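Local coordinates for beta-N-acetylhexosaminidase (Microbacterium sp. HJ5, PDB 7BWG), which probably hydrolyses terminal non-reducing N-acetyl-D-hexosamine residues from N-acetyl-beta-D-hexosaminides, as a member of glycoside hydrolase family 20, at residues 422-430 with 485-494. Residues are numbered along the deposited sequence; the frame is centred on the assembly and turned at random.
Sequences VQRAYDWEP and LRTWESFRAR
The Tyr426 ring has Phe491 over one face and Arg486 NH2 over the other, the guanidinium steeply inclined to the ring and not stacked on it. The Phe491 side is an offset stack: ring centroids 4.3 Å apart, planes inclined by 18°, and Tyr426 CD1 sitting over the centre of the Phe491 ring. Phe491 CB adds a CH-pi contact, 3.9 Å from the Tyr426 centroid. Trp488 is clasped differently. Gln423 CB lies over one face, 3.7 Å from the centroid of the six-membered ring, Arg492 CB of the same helix as Trp488 lies over the opposite face, toward its rim, and Tyr426 CD2 meets the edge. With CG anti to the backbone N and an extended chain, Gln423 carries its amide across the indole, the two planes 31° apart. Its OE1 lies close to Trp488 NE1, but the angle is too poor for a hydrogen bond. Val422 CG1 packs against the Phe491 edge and reaches Trp488 CH2 at 4.0 Å.

At the phenol end, Arg486 NE donates to Tyr426 OH over 2.9 Å, nearly straight at 168° and within the guanidinium plane. Bends at chi2 and chi3 bring NE to the hydroxyl and NH2 over the ring. Glu473 of helix 467-475 also hydrogen-bonds Tyr426 OH and salt-bridges Arg494, whose NH2 holds Leu485 O at 3.0 Å. Aromatic packing, with a polar cluster at the phenol end, thus joins the catalytic domain's short helix 422-426 to the start of helix 488-497. Two partners anchor the buried hydroxyl, while the Phe491 stack limits ring rotation; Glu473 probably offsets the charge of Arg494 and, through a long, weak ion pair, part of that of Arg486.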
ATOM      1  N   VAL A 422     -32.607 -13.459 -18.553  1.00 22.88           N
ATOM      2  CA  VAL A 422     -31.713 -12.506 -19.208  1.00 21.60           C
ATOM      3  C   VAL A 422     -32.441 -11.193 -19.462  1.00 23.88           C
ATOM      4  O   VAL A 422     -31.855 -10.108 -19.359  1.00 26.05           O
ATOM      5  CB  VAL A 422     -31.150 -13.109 -20.509  1.00 23.21           C
ATOM      6  CG1 VAL A 422     -30.295 -12.091 -21.251  1.00 19.61           C
ATOM      7  CG2 VAL A 422     -30.344 -14.360 -20.208  1.00 25.34           C
ATOM      8  N   GLN A 423     -33.734 -11.271 -19.783  1.00 22.12           N
ATOM      9  CA  GLN A 423     -34.536 -10.064 -19.956  1.00 23.84           C
ATOM     10  C   GLN A 423     -34.671  -9.303 -18.644  1.00 23.61           C
ATOM     11  O   GLN A 423     -34.503  -8.079 -18.603  1.00 26.10           O
ATOM     12  CB  GLN A 423     -35.913 -10.430 -20.508  1.00 20.62           C
ATOM     13  CG  GLN A 423     -36.949  -9.331 -20.362  1.00 20.93           C
ATOM     14  CD  GLN A 423     -38.040  -9.421 -21.406  1.00 24.14           C
ATOM     15  OE1 GLN A 423     -38.213 -10.451 -22.055  1.00 23.06           O
ATOM     16  NE2 GLN A 423     -38.782  -8.333 -21.579  1.00 28.18           N
ATOM     17  N   ARG A 424     -34.980 -10.017 -17.558  1.00 21.85           N
ATOM     18  CA  ARG A 424     -35.112  -9.372 -16.257  1.00 21.05           C
ATOM     19  C   ARG A 424     -33.791  -8.776 -15.790  1.00 22.86           C
ATOM     20  O   ARG A 424     -33.782  -7.755 -15.093  1.00 20.09           O
ATOM     21  CB  ARG A 424     -35.643 -10.380 -15.240  1.00 25.91           C
ATOM     22  CG  ARG A 424     -35.787  -9.855 -13.832  1.00 26.62           C
ATOM     23  CD  ARG A 424     -35.527 -10.973 -12.851  1.00 22.15           C
ATOM     24  NE  ARG A 424     -36.318 -10.839 -11.636  1.00 22.98           N
ATOM     25  CZ  ARG A 424     -36.227 -11.662 -10.598  1.00 25.00           C
ATOM     26  NH1 ARG A 424     -35.377 -12.680 -10.624  1.00 19.51           N
ATOM     27  NH2 ARG A 424     -36.985 -11.464  -9.534  1.00 30.29           N
ATOM     28  N   ALA A 425     -32.667  -9.392 -16.168  1.00 25.17           N
ATOM     29  CA  ALA A 425     -31.362  -8.808 -15.882  1.00 22.89           C
ATOM     30  C   ALA A 425     -31.136  -7.510 -16.642  1.00 24.30           C
ATOM     31  O   ALA A 425     -30.267  -6.719 -16.257  1.00 25.66           O
ATOM     32  CB  ALA A 425     -30.254  -9.808 -16.217  1.00 21.49           C
ATOM     33  N   TYR A 426     -31.899  -7.277 -17.711  1.00 22.28           N
ATOM     34  CA  TYR A 426     -31.799  -6.071 -18.517  1.00 21.97           C
ATOM     35  C   TYR A 426     -32.948  -5.102 -18.290  1.00 23.52           C
ATOM     36  O   TYR A 426     -32.835  -3.934 -18.676  1.00 19.87           O
ATOM     37  CB  TYR A 426     -31.747  -6.447 -20.005  1.00 24.27           C
ATOM     38  CG  TYR A 426     -31.323  -5.332 -20.930  1.00 26.35           C
ATOM     39  CD1 TYR A 426     -29.990  -4.959 -21.033  1.00 25.49           C
ATOM     40  CD2 TYR A 426     -32.253  -4.663 -21.714  1.00 26.61           C
ATOM     41  CE1 TYR A 426     -29.597  -3.946 -21.881  1.00 26.57           C
ATOM     42  CE2 TYR A 426     -31.870  -3.647 -22.567  1.00 24.06           C
ATOM     43  CZ  TYR A 426     -30.540  -3.293 -22.645  1.00 25.14           C
ATOM     44  OH  TYR A 426     -30.149  -2.283 -23.491  1.00 27.41           O
ATOM     45  N   ASP A 427     -34.034  -5.551 -17.662  1.00 26.49           N
ATOM     46  CA  ASP A 427     -35.253  -4.757 -17.510  1.00 26.99           C
ATOM     47  C   ASP A 427     -35.125  -3.761 -16.354  1.00 28.36           C
ATOM     48  O   ASP A 427     -35.885  -3.785 -15.386  1.00 28.85           O
ATOM     49  CB  ASP A 427     -36.444  -5.685 -17.299  1.00 28.78           C
ATOM     50  CG  ASP A 427     -37.672  -5.247 -18.071  1.00 33.87           C
ATOM     51  OD1 ASP A 427     -37.514  -4.590 -19.120  1.00 38.81           O
ATOM     52  OD2 ASP A 427     -38.795  -5.566 -17.627  1.00 36.64           O
ATOM     53  N   TRP A 428     -34.147  -2.864 -16.473  1.00 22.88           N
ATOM     54  CA  TRP A 428     -33.935  -1.861 -15.438  1.00 21.98           C
ATOM     55  C   TRP A 428     -33.044  -0.751 -15.971  1.00 23.96           C
ATOM     56  O   TRP A 428     -32.223  -0.966 -16.867  1.00 32.58           O
ATOM     57  CB  TRP A 428     -33.315  -2.474 -14.176  1.00 21.68           C
ATOM     58  CG  TRP A 428     -31.929  -3.002 -14.373  1.00 18.93           C
ATOM     59  CD1 TRP A 428     -31.565  -4.107 -15.086  1.00 17.84           C
ATOM     60  CD2 TRP A 428     -30.719  -2.452 -13.838  1.00 20.01           C
ATOM     61  NE1 TRP A 428     -30.203  -4.277 -15.031  1.00 19.99           N
ATOM     62  CE2 TRP A 428     -29.660  -3.274 -14.270  1.00 20.10           C
ATOM     63  CE3 TRP A 428     -30.429  -1.344 -13.036  1.00 19.65           C
ATOM     64  CZ2 TRP A 428     -28.334  -3.024 -13.929  1.00 17.49           C
ATOM     65  CZ3 TRP A 428     -29.111  -1.096 -12.698  1.00 17.13           C
ATOM     66  CH2 TRP A 428     -28.080  -1.932 -13.144  1.00 16.74           C
ATOM     67  N   GLU A 429     -33.220   0.440 -15.402  1.00 24.23           N
ATOM     68  CA  GLU A 429     -32.416   1.611 -15.724  1.00 23.62           C
ATOM     69  C   GLU A 429     -31.643   2.025 -14.479  1.00 25.67           C
ATOM     70  O   GLU A 429     -32.257   2.225 -13.417  1.00 31.02           O
ATOM     71  CB  GLU A 429     -33.299   2.762 -16.217  1.00 23.30           C
ATOM     72  CG  GLU A 429     -32.668   4.143 -16.111  1.00 22.76           C
ATOM     73  CD  GLU A 429     -31.387   4.266 -16.912  1.00 23.68           C
ATOM     74  OE1 GLU A 429     -30.407   4.834 -16.385  1.00 24.24           O
ATOM     75  OE2 GLU A 429     -31.359   3.793 -18.067  1.00 23.45           O
ATOM     76  N   PRO A 430     -30.314   2.151 -14.545  1.00 23.89           N
ATOM     77  CA  PRO A 430     -29.551   2.543 -13.347  1.00 24.23           C
ATOM     78  C   PRO A 430     -29.985   3.866 -12.738  1.00 25.36           C
ATOM     79  O   PRO A 430     -29.710   4.102 -11.555  1.00 31.31           O
ATOM     80  CB  PRO A 430     -28.109   2.612 -13.863  1.00 22.84           C
ATOM     81  CG  PRO A 430     -28.082   1.641 -14.994  1.00 19.32           C
ATOM     82  CD  PRO A 430     -29.429   1.759 -15.656  1.00 23.40           C
ATOM     83  N   LEU A 485     -29.747   2.131 -28.729  1.00 37.47           N
ATOM     84  CA  LEU A 485     -30.101   0.738 -28.973  1.00 30.97           C
ATOM     85  C   LEU A 485     -30.374   0.029 -27.654  1.00 28.95           C
ATOM     86  O   LEU A 485     -30.313  -1.202 -27.576  1.00 26.18           O
ATOM     87  CB  LEU A 485     -28.987   0.017 -29.735  1.00 29.73           C
ATOM     88  CG  LEU A 485     -28.363   0.658 -30.976  1.00 29.57           C
ATOM     89  CD1 LEU A 485     -27.105   1.430 -30.617  1.00 32.65           C
ATOM     90  CD2 LEU A 485     -28.048  -0.429 -31.986  1.00 27.34           C
ATOM     91  N   ARG A 486     -30.669   0.801 -26.612  1.00 30.39           N
ATOM     92  CA  ARG A 486     -30.811   0.260 -25.263  1.00 25.76           C
ATOM     93  C   ARG A 486     -32.263  -0.132 -24.984  1.00 22.77           C
ATOM     94  O   ARG A 486     -32.913   0.346 -24.055  1.00 21.71           O
ATOM     95  CB  ARG A 486     -30.289   1.262 -24.241  1.00 26.00           C
ATOM     96  CG  ARG A 486     -28.780   1.228 -24.102  1.00 25.47           C
ATOM     97  CD  ARG A 486     -28.362   1.071 -22.654  1.00 26.07           C
ATOM     98  NE  ARG A 486     -29.073  -0.008 -21.976  1.00 23.19           N
ATOM     99  CZ  ARG A 486     -29.140  -0.136 -20.655  1.00 25.16           C
ATOM    100  NH1 ARG A 486     -28.540   0.751 -19.873  1.00 25.18           N
ATOM    101  NH2 ARG A 486     -29.808  -1.146 -20.115  1.00 29.02           N
ATOM    102  N   THR A 487     -32.765  -1.028 -25.826  1.00 23.88           N
ATOM    103  CA  THR A 487     -34.054  -1.663 -25.622  1.00 26.13           C
ATOM    104  C   THR A 487     -33.859  -3.173 -25.581  1.00 23.95           C
ATOM    105  O   THR A 487     -32.857  -3.703 -26.068  1.00 22.95           O
ATOM    106  CB  THR A 487     -35.058  -1.289 -26.723  1.00 23.60           C
ATOM    107  OG1 THR A 487     -36.262  -2.044 -26.548  1.00 27.62           O
ATOM    108  CG2 THR A 487     -34.483  -1.578 -28.098  1.00 20.85           C
ATOM    109  N   TRP A 488     -34.829  -3.866 -24.979  1.00 23.57           N
ATOM    110  CA  TRP A 488     -34.722  -5.317 -24.867  1.00 24.30           C
ATOM    111  C   TRP A 488     -34.719  -5.985 -26.235  1.00 25.69           C
ATOM    112  O   TRP A 488     -34.049  -7.007 -26.426  1.00 23.97           O
ATOM    113  CB  TRP A 488     -35.858  -5.873 -24.008  1.00 21.48           C
ATOM    114  CG  TRP A 488     -35.953  -7.371 -24.062  1.00 22.73           C
ATOM    115  CD1 TRP A 488     -37.049  -8.109 -24.400  1.00 24.49           C
ATOM    116  CD2 TRP A 488     -34.907  -8.311 -23.772  1.00 23.64           C
ATOM    117  NE1 TRP A 488     -36.752  -9.450 -24.341  1.00 25.16           N
ATOM    118  CE2 TRP A 488     -35.445  -9.601 -23.958  1.00 25.98           C
ATOM    119  CE3 TRP A 488     -33.572  -8.188 -23.375  1.00 20.90           C
ATOM    120  CZ2 TRP A 488     -34.693 -10.757 -23.761  1.00 22.18           C
ATOM    121  CZ3 TRP A 488     -32.829  -9.338 -23.179  1.00 20.89           C
ATOM    122  CH2 TRP A 488     -33.391 -10.606 -23.372  1.00 20.23           C
ATOM    123  N   GLU A 489     -35.449  -5.421 -27.199  1.00 25.63           N
ATOM    124  CA  GLU A 489     -35.502  -6.018 -28.529  1.00 25.12           C
ATOM    125  C   GLU A 489     -34.153  -5.924 -29.232  1.00 26.00           C
ATOM    126  O   GLU A 489     -33.764  -6.840 -29.966  1.00 25.15           O
ATOM    127  CB  GLU A 489     -36.595  -5.346 -29.363  1.00 25.54           C
ATOM    128  CG  GLU A 489     -38.017  -5.785 -29.020  1.00 30.13           C
ATOM    129  CD  GLU A 489     -38.428  -5.409 -27.607  1.00 31.51           C
ATOM    130  OE1 GLU A 489     -38.121  -4.276 -27.178  1.00 28.75           O
ATOM    131  OE2 GLU A 489     -39.055  -6.245 -26.923  1.00 30.51           O
ATOM    132  N   SER A 490     -33.420  -4.829 -29.014  1.00 23.21           N
ATOM    133  CA  SER A 490     -32.119  -4.665 -29.654  1.00 23.99           C
ATOM    134  C   SER A 490     -31.027  -5.425 -28.912  1.00 27.22           C
ATOM    135  O   SER A 490     -30.159  -6.038 -29.544  1.00 27.32           O
ATOM    136  CB  SER A 490     -31.762  -3.181 -29.750  1.00 22.85           C
ATOM    137  OG  SER A 490     -30.443  -2.999 -30.239  1.00 24.68           O
ATOM    138  N   PHE A 491     -31.048  -5.388 -27.576  1.00 29.70           N
ATOM    139  CA  PHE A 491     -30.059  -6.129 -26.798  1.00 27.57           C
ATOM    140  C   PHE A 491     -30.103  -7.612 -27.141  1.00 25.86           C
ATOM    141  O   PHE A 491     -29.072  -8.215 -27.459  1.00 25.43           O
ATOM    142  CB  PHE A 491     -30.293  -5.910 -25.301  1.00 27.74           C
ATOM    143  CG  PHE A 491     -29.377  -6.716 -24.418  1.00 25.35           C
ATOM    144  CD1 PHE A 491     -28.107  -6.256 -24.112  1.00 26.80           C
ATOM    145  CD2 PHE A 491     -29.788  -7.930 -23.890  1.00 29.81           C
ATOM    146  CE1 PHE A 491     -27.264  -6.993 -23.300  1.00 27.87           C
ATOM    147  CE2 PHE A 491     -28.948  -8.671 -23.078  1.00 25.55           C
ATOM    148  CZ  PHE A 491     -27.685  -8.202 -22.783  1.00 21.18           C
ATOM    149  N   ARG A 492     -31.297  -8.209 -27.108  1.00 24.64           N
ATOM    150  CA  ARG A 492     -31.442  -9.626 -27.427  1.00 23.98           C
ATOM    151  C   ARG A 492     -30.953  -9.961 -28.831  1.00 25.72           C
ATOM    152  O   ARG A 492     -30.667 -11.129 -29.111  1.00 28.36           O
ATOM    153  CB  ARG A 492     -32.903 -10.054 -27.275  1.00 19.02           C
ATOM    154  N   ALA A 493     -30.854  -8.974 -29.719  1.00 26.91           N
ATOM    155  CA  ALA A 493     -30.322  -9.227 -31.051  1.00 25.41           C
ATOM    156  C   ALA A 493     -28.805  -9.092 -31.097  1.00 24.94           C
ATOM    157  O   ALA A 493     -28.134  -9.882 -31.769  1.00 25.71           O
ATOM    158  CB  ALA A 493     -30.961  -8.277 -32.067  1.00 28.75           C
ATOM    159  N   ARG A 494     -28.252  -8.112 -30.380  1.00 28.60           N
ATOM    160  CA  ARG A 494     -26.820  -7.846 -30.456  1.00 25.27           C
ATOM    161  C   ARG A 494     -26.009  -8.857 -29.651  1.00 23.32           C
ATOM    162  O   ARG A 494     -24.977  -9.343 -30.126  1.00 23.92           O
ATOM    163  CB  ARG A 494     -26.531  -6.422 -29.979  1.00 24.99           C
ATOM    164  CG  ARG A 494     -27.231  -5.347 -30.795  1.00 24.62           C
ATOM    165  CD  ARG A 494     -26.822  -3.951 -30.354  1.00 25.85           C
ATOM    166  NE  ARG A 494     -27.599  -3.483 -29.210  1.00 27.42           N
ATOM    167  CZ  ARG A 494     -27.134  -3.413 -27.967  1.00 27.66           C
ATOM    168  NH1 ARG A 494     -25.887  -3.778 -27.700  1.00 22.65           N
ATOM    169  NH2 ARG A 494     -27.914  -2.975 -26.989  1.00 26.04           N
TER